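Local coordinates for ubiquitin-conjugating enzyme-like protein (Leishmania mexicana, PDB 6ZM3), which probably acts as a ubiquitin-conjugating enzyme variant (UEV) in the ubiquitin pathway, assisting a partner conjugating enzyme in building ubiquitin chains, at residues Arg9-Arg12 with Leu13-Glu16; Ile66-Asp69 with Glu70-Lys74. All blocks are in the same frame, centred on the assembly; numbering follows the deposited sequence.

Interaction 1 (Arg9-Arg12 with Leu13-Glu16)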
ATOM      1  N   ARG B   9      17.407  -2.854  25.957  1.00 24.55           N
ATOM      2  CA  ARG B   9      16.476  -2.831  24.837  1.00 21.78           C
ATOM      3  C   ARG B   9      16.767  -1.672  23.875  1.00 19.51           C
ATOM      4  O   ARG B   9      16.802  -1.878  22.662  1.00 22.03           O
ATOM      5  CB  ARG B   9      15.047  -2.707  25.370  1.00 20.35           C
ATOM      6  CG  ARG B   9      13.983  -2.470  24.306  1.00 22.16           C
ATOM      7  CD  ARG B   9      12.649  -2.050  24.928  1.00 23.78           C
ATOM      8  NE  ARG B   9      11.628  -1.788  23.906  1.00 26.90           N
ATOM      9  CZ  ARG B   9      11.492  -0.625  23.259  1.00 29.19           C
ATOM     10  NH1 ARG B   9      12.297   0.388  23.545  1.00 23.87           N
ATOM     11  NH2 ARG B   9      10.574  -0.492  22.310  1.00 25.85           N
ATOM     12  N   ASN B  10      16.938  -0.460  24.426  1.00 21.16           N
ATOM     13  CA  ASN B  10      17.039   0.750  23.631  1.00 19.06           C
ATOM     14  C   ASN B  10      18.279   0.643  22.738  1.00 20.58           C
ATOM     15  O   ASN B  10      18.245   1.070  21.602  1.00 20.51           O
ATOM     16  CB  ASN B  10      17.041   2.019  24.486  1.00 20.21           C
ATOM     17  CG  ASN B  10      15.753   2.271  25.239  1.00 20.22           C
ATOM     18  OD1 ASN B  10      14.736   1.651  24.951  1.00 25.78           O
ATOM     19  ND2 ASN B  10      15.786   3.185  26.195  1.00 22.45           N
ATOM     20  N   PHE B  11      19.382   0.097  23.263  1.00 20.48           N
ATOM     21  CA  PHE B  11      20.599  -0.009  22.464  1.00 19.65           C
ATOM     22  C   PHE B  11      20.542  -1.146  21.454  1.00 18.41           C
ATOM     23  O   PHE B  11      21.114  -1.034  20.385  1.00 18.13           O
ATOM     24  CB  PHE B  11      21.844  -0.129  23.350  1.00 21.17           C
ATOM     25  CG  PHE B  11      22.221   1.187  23.990  1.00 21.24           C
ATOM     26  CD1 PHE B  11      22.778   2.212  23.232  1.00 20.63           C
ATOM     27  CD2 PHE B  11      21.935   1.430  25.325  1.00 18.76           C
ATOM     28  CE1 PHE B  11      23.106   3.431  23.813  1.00 18.72           C
ATOM     29  CE2 PHE B  11      22.289   2.642  25.915  1.00 19.60           C
ATOM     30  CZ  PHE B  11      22.869   3.646  25.162  1.00 19.89           C
ATOM     31  N   ARG B  12      19.839  -2.235  21.773  1.00 20.45           N
ATOM     32  CA  ARG B  12      19.532  -3.246  20.765  1.00 19.57           C
ATOM     33  C   ARG B  12      18.765  -2.635  19.586  1.00 18.20           C
ATOM     34  O   ARG B  12      19.095  -2.886  18.436  1.00 18.58           O
ATOM     35  CB  ARG B  12      18.814  -4.440  21.410  1.00 21.19           C
ATOM     36  CG  ARG B  12      18.252  -5.434  20.401  1.00 25.81           C
ATOM     37  CD  ARG B  12      19.272  -5.989  19.420  1.00 25.16           C
ATOM     38  NE  ARG B  12      18.458  -6.942  18.697  1.00 28.72           N
ATOM     39  CZ  ARG B  12      18.335  -8.227  19.016  1.00 30.82           C
ATOM     40  NH1 ARG B  12      19.062  -8.730  20.003  1.00 24.42           N
ATOM     41  NH2 ARG B  12      17.520  -8.996  18.308  1.00 32.21           N
ATOM     42  N   LEU B  13      17.749  -1.820  19.887  1.00 19.50           N
ATOM     43  CA  LEU B  13      16.928  -1.265  18.815  1.00 19.13           C
ATOM     44  C   LEU B  13      17.697  -0.200  18.028  1.00 18.30           C
ATOM     45  O   LEU B  13      17.563  -0.136  16.810  1.00 18.18           O
ATOM     46  CB  LEU B  13      15.627  -0.764  19.426  1.00 19.30           C
ATOM     47  CG  LEU B  13      14.636  -1.882  19.766  1.00 22.11           C
ATOM     48  CD1 LEU B  13      13.526  -1.336  20.640  1.00 22.70           C
ATOM     49  CD2 LEU B  13      14.056  -2.488  18.506  1.00 21.77           C
ATOM     50  N   LEU B  14      18.567   0.568  18.712  1.00 18.07           N
ATOM     51  CA  LEU B  14      19.487   1.443  17.976  1.00 19.27           C
ATOM     52  C   LEU B  14      20.385   0.643  17.035  1.00 19.93           C
ATOM     53  O   LEU B  14      20.728   1.119  15.960  1.00 22.11           O
ATOM     54  CB  LEU B  14      20.341   2.246  18.961  1.00 21.78           C
ATOM     55  CG  LEU B  14      19.638   3.442  19.593  1.00 23.49           C
ATOM     56  CD1 LEU B  14      20.283   3.847  20.914  1.00 29.16           C
ATOM     57  CD2 LEU B  14      19.603   4.637  18.638  1.00 26.48           C
ATOM     58  N   GLU B  15      20.863  -0.529  17.481  1.00 20.88           N
ATOM     59  CA  GLU B  15      21.679  -1.377  16.616  1.00 23.08           C
ATOM     60  C   GLU B  15      20.895  -1.762  15.362  1.00 20.74           C
ATOM     61  O   GLU B  15      21.384  -1.707  14.235  1.00 22.06           O
ATOM     62  CB  GLU B  15      22.151  -2.640  17.360  1.00 27.25           C
ATOM     63  CG  GLU B  15      23.050  -3.537  16.504  1.00 34.62           C
ATOM     64  CD  GLU B  15      23.769  -4.607  17.309  1.00 37.25           C
ATOM     65  OE1 GLU B  15      23.084  -5.393  17.976  1.00 41.32           O
ATOM     66  OE2 GLU B  15      25.012  -4.620  17.305  1.00 48.25           O
ATOM     67  N   GLU B  16      19.675  -2.252  15.544  1.00 19.93           N
ATOM     68  CA  GLU B  16      18.858  -2.630  14.393  1.00 20.14           C
ATOM     69  C   GLU B  16      18.509  -1.409  13.533  1.00 18.98           C
ATOM     70  O   GLU B  16      18.453  -1.532  12.329  1.00 17.73           O
ATOM     71  CB  GLU B  16      17.607  -3.364  14.894  1.00 22.59           C
ATOM     72  CG  GLU B  16      17.942  -4.701  15.508  1.00 22.89           C
ATOM     73  CD  GLU B  16      16.733  -5.609  15.721  1.00 26.36           C
ATOM     74  OE1 GLU B  16      16.024  -5.942  14.740  1.00 25.14           O
ATOM     75  OE2 GLU B  16      16.499  -5.929  16.870  1.00 29.39           O
TER
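Arg12 and Glu16, one helical turn apart, form the i to i+4 salt bridge of this opening part of helix 9-22: Arg12 NE lies 2.9 Å from Glu16 OE2, with an N-H...O angle of 159°. The acceptor sits at the guanidinium edge, close to that plane, whereas the donor approaches from above the carboxylate plane; the two planes are 47° apart. The bend of the Arg12 chain at chi2 (56°), followed by an extended chi3, brings NE to Glu16 OE2. Glu16 OE2 also hydrogen-bonds Tyr72 OH and its OE1 takes Met113 N, while Arg12 NH1 bonds to Arg109 O.

Packing takes two forms: a methyl over a guanidinium face, and an apolar pair. Leu13 CD1 rests over the centre of one face of the Arg9 guanidinium, 3.4 Å from Arg9 CZ. On the more exposed side of the helix, Phe11 and Leu14 run side by side in the same direction, with Phe11 CD1 3.8 Å from Leu14 CD1.

Among the backbone bonds, each from residue i+4 to i, Leu13 N meets Arg9 O at 2.9 Å and Glu16 N meets Arg12 O at 3.0 Å, the spacing of a regular alpha helix.

Arg9 NH1 bonds to Phe41 O and NH2 to Cys68 O, which fixes the plane against which Leu13 packs. Glu16 OE2, which meets both Arg12 NE and Tyr72 OH, probably stays ionised; the salt bridge is thereby tied to the rest of the fold.

Interaction 2 (Ile66-Asp69 with Glu70-Lys74)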
ATOM      1  N   ILE B  66       5.312  -4.519  13.458  1.00 24.53           N
ATOM      2  CA  ILE B  66       6.154  -5.092  14.497  1.00 27.80           C
ATOM      3  C   ILE B  66       6.113  -4.203  15.732  1.00 26.29           C
ATOM      4  O   ILE B  66       6.355  -2.992  15.675  1.00 24.91           O
ATOM      5  CB  ILE B  66       7.587  -5.389  14.007  1.00 27.69           C
ATOM      6  CG1 ILE B  66       7.523  -6.163  12.687  1.00 24.15           C
ATOM      7  CG2 ILE B  66       8.338  -6.172  15.101  1.00 26.64           C
ATOM      8  CD1 ILE B  66       8.815  -6.276  11.878  1.00 32.37           C
ATOM      9  N   TYR B  67       5.820  -4.838  16.868  1.00 26.48           N
ATOM     10  CA  TYR B  67       5.843  -4.178  18.154  1.00 27.14           C
ATOM     11  C   TYR B  67       6.962  -4.785  18.995  1.00 29.76           C
ATOM     12  O   TYR B  67       6.942  -5.983  19.226  1.00 27.44           O
ATOM     13  CB  TYR B  67       4.517  -4.428  18.866  1.00 30.64           C
ATOM     14  CG  TYR B  67       4.368  -3.813  20.232  1.00 30.58           C
ATOM     15  CD1 TYR B  67       4.814  -2.530  20.500  1.00 28.63           C
ATOM     16  CD2 TYR B  67       3.740  -4.507  21.257  1.00 31.50           C
ATOM     17  CE1 TYR B  67       4.659  -1.945  21.738  1.00 30.52           C
ATOM     18  CE2 TYR B  67       3.577  -3.933  22.511  1.00 35.17           C
ATOM     19  CZ  TYR B  67       4.042  -2.654  22.755  1.00 34.43           C
ATOM     20  OH  TYR B  67       3.898  -2.065  23.972  1.00 33.75           O
ATOM     21  N   CYS B  68       7.938  -3.960  19.398  1.00 26.27           N
ATOM     22  CA  CYS B  68       8.951  -4.362  20.372  1.00 28.37           C
ATOM     23  C   CYS B  68       8.615  -3.760  21.738  1.00 28.79           C
ATOM     24  O   CYS B  68       8.786  -2.565  21.974  1.00 28.27           O
ATOM     25  CB  CYS B  68      10.361  -3.982  19.903  1.00 25.57           C
ATOM     26  SG  CYS B  68      10.805  -4.561  18.251  1.00 27.23           S
ATOM     27  N   ASP B  69       8.089  -4.591  22.653  0.50 31.58           N
ATOM     28  CA  ASP B  69       7.622  -4.091  23.937  0.50 31.65           C
ATOM     29  C   ASP B  69       8.791  -3.934  24.915  0.50 31.38           C
ATOM     30  O   ASP B  69       9.950  -4.070  24.531  0.50 31.24           O
ATOM     31  CB  ASP B  69       6.471  -4.945  24.481  0.50 35.16           C
ATOM     32  CG  ASP B  69       6.874  -6.335  24.945  0.50 37.62           C
ATOM     33  OD1 ASP B  69       7.903  -6.895  24.419  0.50 35.71           O
ATOM     34  OD2 ASP B  69       6.137  -6.867  25.815  0.50 32.53           O
ATOM     35  N   GLU B  70       8.462  -3.628  26.175  1.00 28.56           N
ATOM     36  CA  GLU B  70       9.421  -3.450  27.264  1.00 34.67           C
ATOM     37  C   GLU B  70      10.511  -4.520  27.275  1.00 32.35           C
ATOM     38  O   GLU B  70      11.641  -4.224  27.666  1.00 32.61           O
ATOM     39  CB  GLU B  70       8.816  -3.697  28.647  1.00 40.48           C
ATOM     40  CG  GLU B  70       7.864  -2.640  29.142  1.00 48.77           C
ATOM     41  CD  GLU B  70       6.439  -3.168  29.176  1.00 47.11           C
ATOM     42  OE1 GLU B  70       6.210  -4.240  29.778  1.00 48.58           O
ATOM     43  OE2 GLU B  70       5.567  -2.509  28.613  1.00 55.46           O
ATOM     44  N   ASN B  71      10.159  -5.767  26.925  1.00 31.36           N
ATOM     45  CA  ASN B  71      11.049  -6.883  27.199  1.00 31.19           C
ATOM     46  C   ASN B  71      11.793  -7.344  25.948  1.00 29.10           C
ATOM     47  O   ASN B  71      12.589  -8.264  26.049  1.00 32.32           O
ATOM     48  CB  ASN B  71      10.366  -7.996  28.013  1.00 35.47           C
ATOM     49  CG  ASN B  71       9.871  -7.543  29.376  1.00 36.92           C
ATOM     50  OD1 ASN B  71       8.814  -7.957  29.828  1.00 39.85           O
ATOM     51  ND2 ASN B  71      10.626  -6.704  30.059  1.00 35.77           N
ATOM     52  N   TYR B  72      11.595  -6.706  24.770  1.00 27.81           N
ATOM     53  CA  TYR B  72      12.376  -7.034  23.589  1.00 26.91           C
ATOM     54  C   TYR B  72      13.859  -6.758  23.857  1.00 25.85           C
ATOM     55  O   TYR B  72      14.149  -5.764  24.540  1.00 25.64           O
ATOM     56  CB  TYR B  72      11.990  -6.164  22.390  1.00 26.00           C
ATOM     57  CG  TYR B  72      12.695  -6.496  21.091  1.00 27.45           C
ATOM     58  CD1 TYR B  72      12.292  -7.576  20.325  1.00 24.94           C
ATOM     59  CD2 TYR B  72      13.749  -5.710  20.604  1.00 25.67           C
ATOM     60  CE1 TYR B  72      12.905  -7.891  19.125  1.00 25.70           C
ATOM     61  CE2 TYR B  72      14.376  -6.025  19.400  1.00 25.96           C
ATOM     62  CZ  TYR B  72      13.935  -7.097  18.638  1.00 24.61           C
ATOM     63  OH  TYR B  72      14.487  -7.460  17.435  1.00 25.77           O
ATOM     64  N   PRO B  73      14.831  -7.579  23.373  1.00 27.73           N
ATOM     65  CA  PRO B  73      14.603  -8.862  22.711  1.00 27.49           C
ATOM     66  C   PRO B  73      14.681 -10.076  23.649  1.00 28.54           C
ATOM     67  O   PRO B  73      15.056 -11.151  23.194  1.00 30.07           O
ATOM     68  CB  PRO B  73      15.790  -8.905  21.747  1.00 28.66           C
ATOM     69  CG  PRO B  73      16.922  -8.286  22.515  1.00 28.03           C
ATOM     70  CD  PRO B  73      16.278  -7.317  23.476  1.00 27.54           C
ATOM     71  N   LYS B  74      14.380  -9.880  24.938  1.00 29.54           N
ATOM     72  CA  LYS B  74      14.396 -10.977  25.905  1.00 35.49           C
ATOM     73  C   LYS B  74      13.272 -11.951  25.560  1.00 34.30           C
ATOM     74  O   LYS B  74      13.471 -13.169  25.582  1.00 33.00           O
ATOM     75  CB  LYS B  74      14.344 -10.494  27.355  1.00 37.16           C
ATOM     76  CG  LYS B  74      15.695 -10.048  27.912  1.00 39.30           C
ATOM     77  CD  LYS B  74      15.769 -10.018  29.431  1.00 44.15           C
ATOM     78  CE  LYS B  74      15.501  -8.657  30.043  1.00 44.39           C
ATOM     79  NZ  LYS B  74      14.079  -8.254  29.920  1.00 47.17           N
TER
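Asp69 and Tyr72 close a type I beta turn just beyond strand 61-67, Tyr72 N donating to Asp69 O at 3.1 Å with an N-H...O angle of 162°. The donor stands above the carbonyl plane, and the same oxygen also receives Arg9 NE, so two N-H groups hold it. Lys74 N then bonds to Asn71 O at 2.7 Å, carrying the bending of the chain past the turn.

Among the side chains, Cys68 and Tyr72 carry the contact. Cys68 SG lies 3.7 Å from the centroid of the Tyr72 ring and only 3° off the ring normal, a sulfur-aromatic contact squarely over the face. Cys68 CB covers the root of the same face, 3.6 Å from Tyr72 CG, in a CH-pi contact. Chi1 of -176° carries the Tyr72 ring out beside Cys68, and the rotation about CB-CG turns its face to the sulfur. Pro73 CB occupies the other face, 3.7 Å above the ring plane, so the ring is sandwiched between the thiol and the proline that follows it through a cis peptide bond. This Tyr-Pro pair corresponds to the start of the YPxxPP signature of the ubiquitin-conjugating fold.

Leu13 and Met113 also touch the buried Tyr72 side chain. Sulfur on one face and Pro73 on the other restrict the tilt of the ring, while a hydrogen bond to Glu16 of helix 9-22 satisfies the phenol oxygen.

From the N terminus, interaction 1 comes first, spanning single turns of helix 9-22; interaction 2 follows some fifty residues later, where the chain leaves strand 61-67 and closes the short turn 69-72. They lie in series, neither nesting nor crossing, and both are local. In space, however, their centres are about 10 Å apart and they touch directly. Arg9 CB packs against Tyr72 O at 3.3 Å, and Arg12 NH1 against Pro73 CG, also at 3.3 Å. These contacts fasten the N-terminal helix to the segment leading from strand 61-67 toward strand 78-81, while Met113 brings the start of helix 113-125 to the same junction.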